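Local coordinates for OsmC family protein (Rhodothermus marinus, PDB 5CML) that probably hydrolyses carboxyl esters as a serine esterase, through the alpha/beta-hydrolase domain that forms this part of a longer protein also carrying an OsmC domain, at residues A[4-9]-A[60-65]; A[8-11]-A[15-18]; A[31-36]-A[86-91]. One frame throughout, in Å; residues are numbered along the deposited sequence.

Contact 1: residues A[4-9]-A[60-65]; sequences KTVTFE and AVLRFD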
# COMPACT_ATOMS: atom_id res chain seq x y z
N LYS A 4 -0.33 14.90 -11.17
CA LYS A 4 0.40 16.00 -10.55
C LYS A 4 1.46 15.52 -9.56
O LYS A 4 1.25 14.56 -8.85
CB LYS A 4 -0.55 16.95 -9.80
CG LYS A 4 -1.61 17.59 -10.66
CD LYS A 4 -2.36 18.66 -9.88
CE LYS A 4 -3.33 19.40 -10.76
NZ LYS A 4 -4.06 20.42 -9.97
N THR A 5 2.57 16.24 -9.49
CA THR A 5 3.56 16.03 -8.44
C THR A 5 3.16 16.87 -7.24
O THR A 5 2.77 18.02 -7.39
CB THR A 5 4.97 16.38 -8.91
OG1 THR A 5 5.34 15.50 -9.97
CG2 THR A 5 5.97 16.24 -7.78
N VAL A 6 3.22 16.26 -6.05
CA VAL A 6 2.92 16.94 -4.82
C VAL A 6 4.06 16.76 -3.85
O VAL A 6 4.84 15.82 -3.94
CB VAL A 6 1.61 16.46 -4.15
CG1 VAL A 6 0.45 16.59 -5.12
CG2 VAL A 6 1.75 15.04 -3.61
N THR A 7 4.14 17.69 -2.91
CA THR A 7 5.13 17.63 -1.85
C THR A 7 4.45 17.93 -0.53
O THR A 7 3.50 18.70 -0.46
CB THR A 7 6.28 18.62 -2.11
OG1 THR A 7 6.86 18.36 -3.39
CG2 THR A 7 7.33 18.43 -1.10
N PHE A 8 4.92 17.29 0.53
CA PHE A 8 4.42 17.54 1.86
C PHE A 8 5.47 17.15 2.87
O PHE A 8 6.45 16.49 2.52
CB PHE A 8 3.12 16.78 2.14
CG PHE A 8 3.23 15.29 1.90
CD1 PHE A 8 3.02 14.77 0.64
CD2 PHE A 8 3.57 14.43 2.94
CE1 PHE A 8 3.13 13.41 0.42
CE2 PHE A 8 3.68 13.08 2.73
CZ PHE A 8 3.46 12.56 1.45
N GLU A 9 5.26 17.56 4.11
CA GLU A 9 6.23 17.32 5.17
C GLU A 9 5.74 16.30 6.18
O GLU A 9 4.53 16.17 6.39
CB GLU A 9 6.56 18.62 5.88
CG GLU A 9 7.40 19.56 5.05
CD GLU A 9 7.83 20.79 5.83
OE1 GLU A 9 7.73 20.78 7.08
OE2 GLU A 9 8.28 21.76 5.18
N ALA A 60 -9.58 9.64 -7.01
CA ALA A 60 -8.28 10.29 -7.02
C ALA A 60 -7.34 9.40 -6.24
O ALA A 60 -7.75 8.83 -5.23
CB ALA A 60 -8.34 11.72 -6.41
N VAL A 61 -6.10 9.31 -6.68
CA VAL A 61 -5.13 8.38 -6.08
C VAL A 61 -3.82 9.09 -5.76
O VAL A 61 -3.18 9.65 -6.67
CB VAL A 61 -4.83 7.18 -7.03
CG1 VAL A 61 -3.89 6.20 -6.36
CG2 VAL A 61 -6.10 6.44 -7.46
N LEU A 62 -3.42 9.06 -4.49
CA LEU A 62 -2.10 9.55 -4.09
C LEU A 62 -1.16 8.35 -4.01
O LEU A 62 -1.27 7.50 -3.11
CB LEU A 62 -2.16 10.28 -2.75
CG LEU A 62 -0.84 10.93 -2.29
CD1 LEU A 62 -0.46 12.10 -3.20
CD2 LEU A 62 -0.95 11.41 -0.86
N ARG A 63 -0.23 8.29 -4.95
CA ARG A 63 0.76 7.23 -4.98
C ARG A 63 1.93 7.61 -4.11
O ARG A 63 2.57 8.64 -4.33
CB ARG A 63 1.23 6.98 -6.40
CG ARG A 63 0.17 6.38 -7.27
CD ARG A 63 0.71 6.10 -8.63
NE ARG A 63 0.61 7.24 -9.53
CZ ARG A 63 1.63 7.73 -10.24
NH1 ARG A 63 2.86 7.22 -10.11
NH2 ARG A 63 1.41 8.75 -11.06
N PHE A 64 2.19 6.78 -3.11
CA PHE A 64 3.28 7.01 -2.20
C PHE A 64 4.28 5.89 -2.36
O PHE A 64 3.96 4.73 -2.15
CB PHE A 64 2.77 7.09 -0.77
CG PHE A 64 3.84 7.31 0.23
CD1 PHE A 64 4.29 8.59 0.51
CD2 PHE A 64 4.43 6.23 0.88
CE1 PHE A 64 5.29 8.80 1.44
CE2 PHE A 64 5.44 6.44 1.81
CZ PHE A 64 5.87 7.72 2.08
N ASP A 65 5.49 6.26 -2.75
CA ASP A 65 6.56 5.30 -2.98
C ASP A 65 7.18 4.86 -1.66
O ASP A 65 7.97 5.58 -1.04
CB ASP A 65 7.63 5.93 -3.87
CG ASP A 65 8.87 5.07 -3.98
OD1 ASP A 65 8.77 3.83 -3.82
OD2 ASP A 65 9.94 5.65 -4.24
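V6 and F8 of the edge strand meet L62 and F64 in a small, buried apolar contact between two strands that are not neighbours in the main sheet. Strand 15-22 runs between them, and the CA atoms of V6 and L62 are 9.0 Å apart, so no backbone hydrogen bond joins the two segments and only side chains cover the gap. The closer pair is methyl against methyl: V6 CG2 lies 3.7 Å from L62 CD1, the two side chains crossing at a slant. On L62, CG stands anti to the backbone N (chi1 -175°), which carries its CD1 methyl toward V6. The second pair is aromatic. F8 brings CZ, at the far end of its ring, to 4.2 Å from F64 CD1, with CE1 of F64 equally near, and the two side chains cross at about a right angle. F64 meets the F8 ring near its plane, so this is a van der Waals contact at the rim of F8, without face-to-face overlap. In the alpha/beta-hydrolase sheet the intervening strand adds A18, which touches L62, and L16, which touches F8. Helix 85-98 covers the same four side chains: F94 meets V6 and the F8 ring, A91 meets F8, L95 meets L62 and L88 meets F64. On its other flank, strand 59-65 adjoins strand 30-36, where L33 touches both L62 and F64.

Contact 2: residues A[8-11]-A[15-18]; sequences FENN and RLAA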
# COMPACT_ATOMS: atom_id res chain seq x y z
N PHE A 8 4.92 17.29 0.53
CA PHE A 8 4.42 17.54 1.86
C PHE A 8 5.47 17.15 2.87
O PHE A 8 6.45 16.49 2.52
CB PHE A 8 3.12 16.78 2.14
CG PHE A 8 3.23 15.29 1.90
CD1 PHE A 8 3.02 14.77 0.64
CD2 PHE A 8 3.57 14.43 2.94
CE1 PHE A 8 3.13 13.41 0.42
CE2 PHE A 8 3.68 13.08 2.73
CZ PHE A 8 3.46 12.56 1.45
N GLU A 9 5.26 17.56 4.11
CA GLU A 9 6.23 17.32 5.17
C GLU A 9 5.74 16.30 6.18
O GLU A 9 4.53 16.17 6.39
CB GLU A 9 6.56 18.62 5.88
CG GLU A 9 7.40 19.56 5.05
CD GLU A 9 7.83 20.79 5.83
OE1 GLU A 9 7.73 20.78 7.08
OE2 GLU A 9 8.28 21.76 5.18
N ASN A 10 6.66 15.59 6.81
CA ASN A 10 6.29 14.76 7.95
C ASN A 10 6.49 15.58 9.22
O ASN A 10 6.78 16.79 9.16
CB ASN A 10 7.08 13.44 7.97
CG ASN A 10 8.58 13.63 8.06
OD1 ASN A 10 9.06 14.68 8.47
ND2 ASN A 10 9.33 12.59 7.67
N ASN A 11 6.31 14.94 10.36
CA ASN A 11 6.31 15.69 11.61
C ASN A 11 7.73 16.09 12.06
O ASN A 11 7.89 16.79 13.07
CB ASN A 11 5.57 14.90 12.69
CG ASN A 11 6.18 13.56 12.98
OD1 ASN A 11 7.36 13.34 12.74
ND2 ASN A 11 5.36 12.64 13.48
N ARG A 15 10.92 16.69 3.85
CA ARG A 15 10.10 16.87 2.66
C ARG A 15 9.91 15.54 1.93
O ARG A 15 10.88 14.85 1.64
CB ARG A 15 10.75 17.89 1.73
CG ARG A 15 9.77 18.62 0.88
CD ARG A 15 8.75 19.37 1.73
NE ARG A 15 8.90 20.83 1.69
CZ ARG A 15 7.89 21.69 1.84
NH1 ARG A 15 6.64 21.25 1.97
NH2 ARG A 15 8.13 22.99 1.82
N LEU A 16 8.66 15.20 1.67
CA LEU A 16 8.31 13.97 0.98
C LEU A 16 7.65 14.31 -0.35
O LEU A 16 6.98 15.33 -0.46
CB LEU A 16 7.38 13.12 1.85
CG LEU A 16 7.94 12.71 3.22
CD1 LEU A 16 6.85 12.33 4.19
CD2 LEU A 16 8.90 11.56 3.03
N ALA A 17 7.85 13.47 -1.36
CA ALA A 17 7.21 13.69 -2.66
C ALA A 17 6.28 12.54 -2.97
O ALA A 17 6.49 11.41 -2.53
CB ALA A 17 8.23 13.84 -3.76
N ALA A 18 5.25 12.84 -3.75
CA ALA A 18 4.31 11.82 -4.17
C ALA A 18 3.69 12.27 -5.49
O ALA A 18 3.97 13.37 -5.97
CB ALA A 18 3.24 11.60 -3.12
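L16 lies over one face of the F8 ring, while A18, two residues further along the same strand, comes up to its edge. The L16 CB atom is 4.1 Å from the centroid of the F8 ring and 23° off the ring normal, a CH-pi contact displaced toward the rim, and L16 CD1 reaches on to F8 CE2 at 3.6 Å. A18 CB sits near the ring plane, 4.0 Å from F8 CE1. With an alanine in place of F8, L16 and A18 would probably lose the surface they pack on, and a gap would be likely to open beneath helix 85-98, where F94 and A91 also touch the ring. The two segments form the turn end of the antiparallel beta hairpin that begins the chain. F8 and L16 are a hydrogen-bonded pair, with F8 N to L16 O at 3.0 Å and L16 N to F8 O at 2.7 Å; E9 and R15 make the next, non-hydrogen-bonded pair, with their side chains on the other face of the sheet from F8 and L16. There E9 OE2 stands over the centre of the R15 guanidinium, 3.4 Å from R15 CZ, with carboxylate and guanidinium planes 79° apart. No N-H points at the oxygen, so this long salt bridge works by charge alone. R15 reaches it by bending at chi2 (60°) and chi3, with CD and NH1 lying alongside E9 CG. At the turn, N10 CB touches L16 CD1, while N10 OD1 accepts the backbone N-H groups of R12 and E14 and N10 ND2 is hydrogen-bonded to D87 OD1, on helix 85-98.

Contact 3: residues A[31-36]-A[86-91]; sequences YALFAH and EDLRAA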
# COMPACT_ATOMS: atom_id res chain seq x y z
N TYR A 31 -10.80 9.85 -2.40
CA TYR A 31 -9.35 9.89 -2.49
C TYR A 31 -8.80 8.60 -1.88
O TYR A 31 -9.26 8.17 -0.81
CB TYR A 31 -8.76 11.12 -1.77
CG TYR A 31 -9.06 12.42 -2.48
CD1 TYR A 31 -10.31 13.02 -2.37
CD2 TYR A 31 -8.11 13.03 -3.28
CE1 TYR A 31 -10.60 14.20 -3.04
CE2 TYR A 31 -8.40 14.20 -3.96
CZ TYR A 31 -9.64 14.79 -3.82
OH TYR A 31 -9.93 15.98 -4.47
N ALA A 32 -7.82 8.01 -2.55
CA ALA A 32 -7.16 6.80 -2.09
C ALA A 32 -5.70 7.10 -1.86
O ALA A 32 -5.08 7.79 -2.65
CB ALA A 32 -7.31 5.67 -3.10
N LEU A 33 -5.14 6.56 -0.78
CA LEU A 33 -3.71 6.56 -0.55
C LEU A 33 -3.21 5.20 -0.97
O LEU A 33 -3.75 4.18 -0.53
CB LEU A 33 -3.36 6.83 0.93
CG LEU A 33 -1.88 6.66 1.30
CD1 LEU A 33 -1.06 7.69 0.53
CD2 LEU A 33 -1.63 6.79 2.82
N PHE A 34 -2.21 5.19 -1.84
CA PHE A 34 -1.69 3.95 -2.41
C PHE A 34 -0.21 3.86 -2.11
O PHE A 34 0.62 4.46 -2.80
CB PHE A 34 -1.97 3.93 -3.92
CG PHE A 34 -1.61 2.65 -4.63
CD1 PHE A 34 -1.22 1.51 -3.96
CD2 PHE A 34 -1.69 2.61 -6.02
CE1 PHE A 34 -0.91 0.34 -4.66
CE2 PHE A 34 -1.39 1.44 -6.73
CZ PHE A 34 -0.99 0.30 -6.04
N ALA A 35 0.12 3.10 -1.06
CA ALA A 35 1.51 2.90 -0.64
C ALA A 35 2.02 1.64 -1.31
O ALA A 35 1.47 0.57 -1.10
CB ALA A 35 1.60 2.78 0.83
N HIS A 36 3.07 1.75 -2.10
CA HIS A 36 3.46 0.63 -2.95
C HIS A 36 4.96 0.48 -3.09
O HIS A 36 5.73 1.41 -2.79
CB HIS A 36 2.85 0.82 -4.34
CG HIS A 36 3.48 1.93 -5.09
ND1 HIS A 36 4.59 1.75 -5.88
CD2 HIS A 36 3.20 3.26 -5.13
CE1 HIS A 36 4.96 2.92 -6.39
NE2 HIS A 36 4.13 3.85 -5.94
N GLU A 86 5.19 6.99 10.21
CA GLU A 86 4.93 8.42 10.23
C GLU A 86 4.85 9.03 8.83
O GLU A 86 4.05 9.92 8.60
CB GLU A 86 6.00 9.16 11.04
CG GLU A 86 6.06 10.69 10.80
CD GLU A 86 4.69 11.43 10.80
OE1 GLU A 86 3.67 10.93 11.33
OE2 GLU A 86 4.65 12.54 10.22
N ASP A 87 5.66 8.56 7.89
CA ASP A 87 5.56 9.07 6.53
C ASP A 87 4.20 8.75 5.92
O ASP A 87 3.65 9.56 5.20
CB ASP A 87 6.68 8.52 5.65
CG ASP A 87 8.03 9.03 6.08
OD1 ASP A 87 8.08 10.07 6.78
OD2 ASP A 87 9.04 8.40 5.72
N LEU A 88 3.67 7.56 6.18
CA LEU A 88 2.33 7.21 5.69
C LEU A 88 1.28 8.09 6.36
O LEU A 88 0.37 8.60 5.70
CB LEU A 88 2.03 5.74 5.94
CG LEU A 88 1.63 4.92 4.74
CD1 LEU A 88 2.66 5.04 3.60
CD2 LEU A 88 1.45 3.48 5.20
N ARG A 89 1.41 8.30 7.67
CA ARG A 89 0.48 9.18 8.37
C ARG A 89 0.56 10.59 7.79
O ARG A 89 -0.47 11.24 7.64
CB ARG A 89 0.75 9.19 9.88
CG ARG A 89 0.56 7.85 10.53
CD ARG A 89 1.03 7.90 11.96
NE ARG A 89 0.92 6.58 12.57
CZ ARG A 89 1.91 5.96 13.19
NH1 ARG A 89 3.10 6.53 13.33
NH2 ARG A 89 1.69 4.75 13.68
N ALA A 90 1.77 11.04 7.45
CA ALA A 90 1.96 12.38 6.89
C ALA A 90 1.25 12.53 5.55
O ALA A 90 0.71 13.61 5.21
CB ALA A 90 3.45 12.67 6.73
N ALA A 91 1.22 11.44 4.78
CA ALA A 91 0.55 11.46 3.50
C ALA A 91 -0.96 11.57 3.70
O ALA A 91 -1.66 12.25 2.94
CB ALA A 91 0.89 10.20 2.70
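L33 and A35, alternate residues on one face of a central strand, pack against L88 and A91, one turn apart on the helix above. The L33 side chain projects from the strand with CG anti to the backbone N (chi1 172°), which points the branch at the helix; its two methyls then meet different parts of it. CD1 meets the A91 methyl, L33 CD1 to A91 CB being 3.8 Å, whereas CD2 lies beside the helix backbone, 3.9 Å from L88 O. A35 offers just its CB, which faces the helix and is met by L88 CD1 at 3.7 Å. L88 adopts a less usual conformation for this: its first torsion, -125°, is far from any staggered position, and the branch so placed bears on A35 as well as on F64 of the adjoining strand. No hydrogen bond crosses the interface, and all four residues are buried. The helix segment runs nearly antiparallel to the strand segment, at 156°, with their axes 10.1 Å apart. Helix 85-98 is the connection of a beta-alpha-beta crossover from strand 59-65 to strand 104-108, and it passes over strand 30-36, which lies between those two; helix 45-56 covers the opposite face of this strand at F34.

How the contacts relate
The three contacts converge on helix 85-98. Contacts 1 and 2 share F8 and E9 and have centres about 9 Å apart; V6 N to A18 O, 3.0 Å, continues the hairpin pairing from one to the other. Contact 1 joins contact 3, about 8 Å away between centres, through probable backbone hydrogen bonds of the sheet, L62 N to A32 O and L62 O to F34 N, both 2.8 Å. Contacts 2 and 3 meet where N11 N lies 2.9 Å from E86 OE2, tying the hairpin turn to the helix. A probable Ser-His-Asp triad comprises S109, H229 and D200; contact 3 comes nearest it, A35 touching the likely nucleophile elbow, while contact 2 lies out toward the sheet's edge.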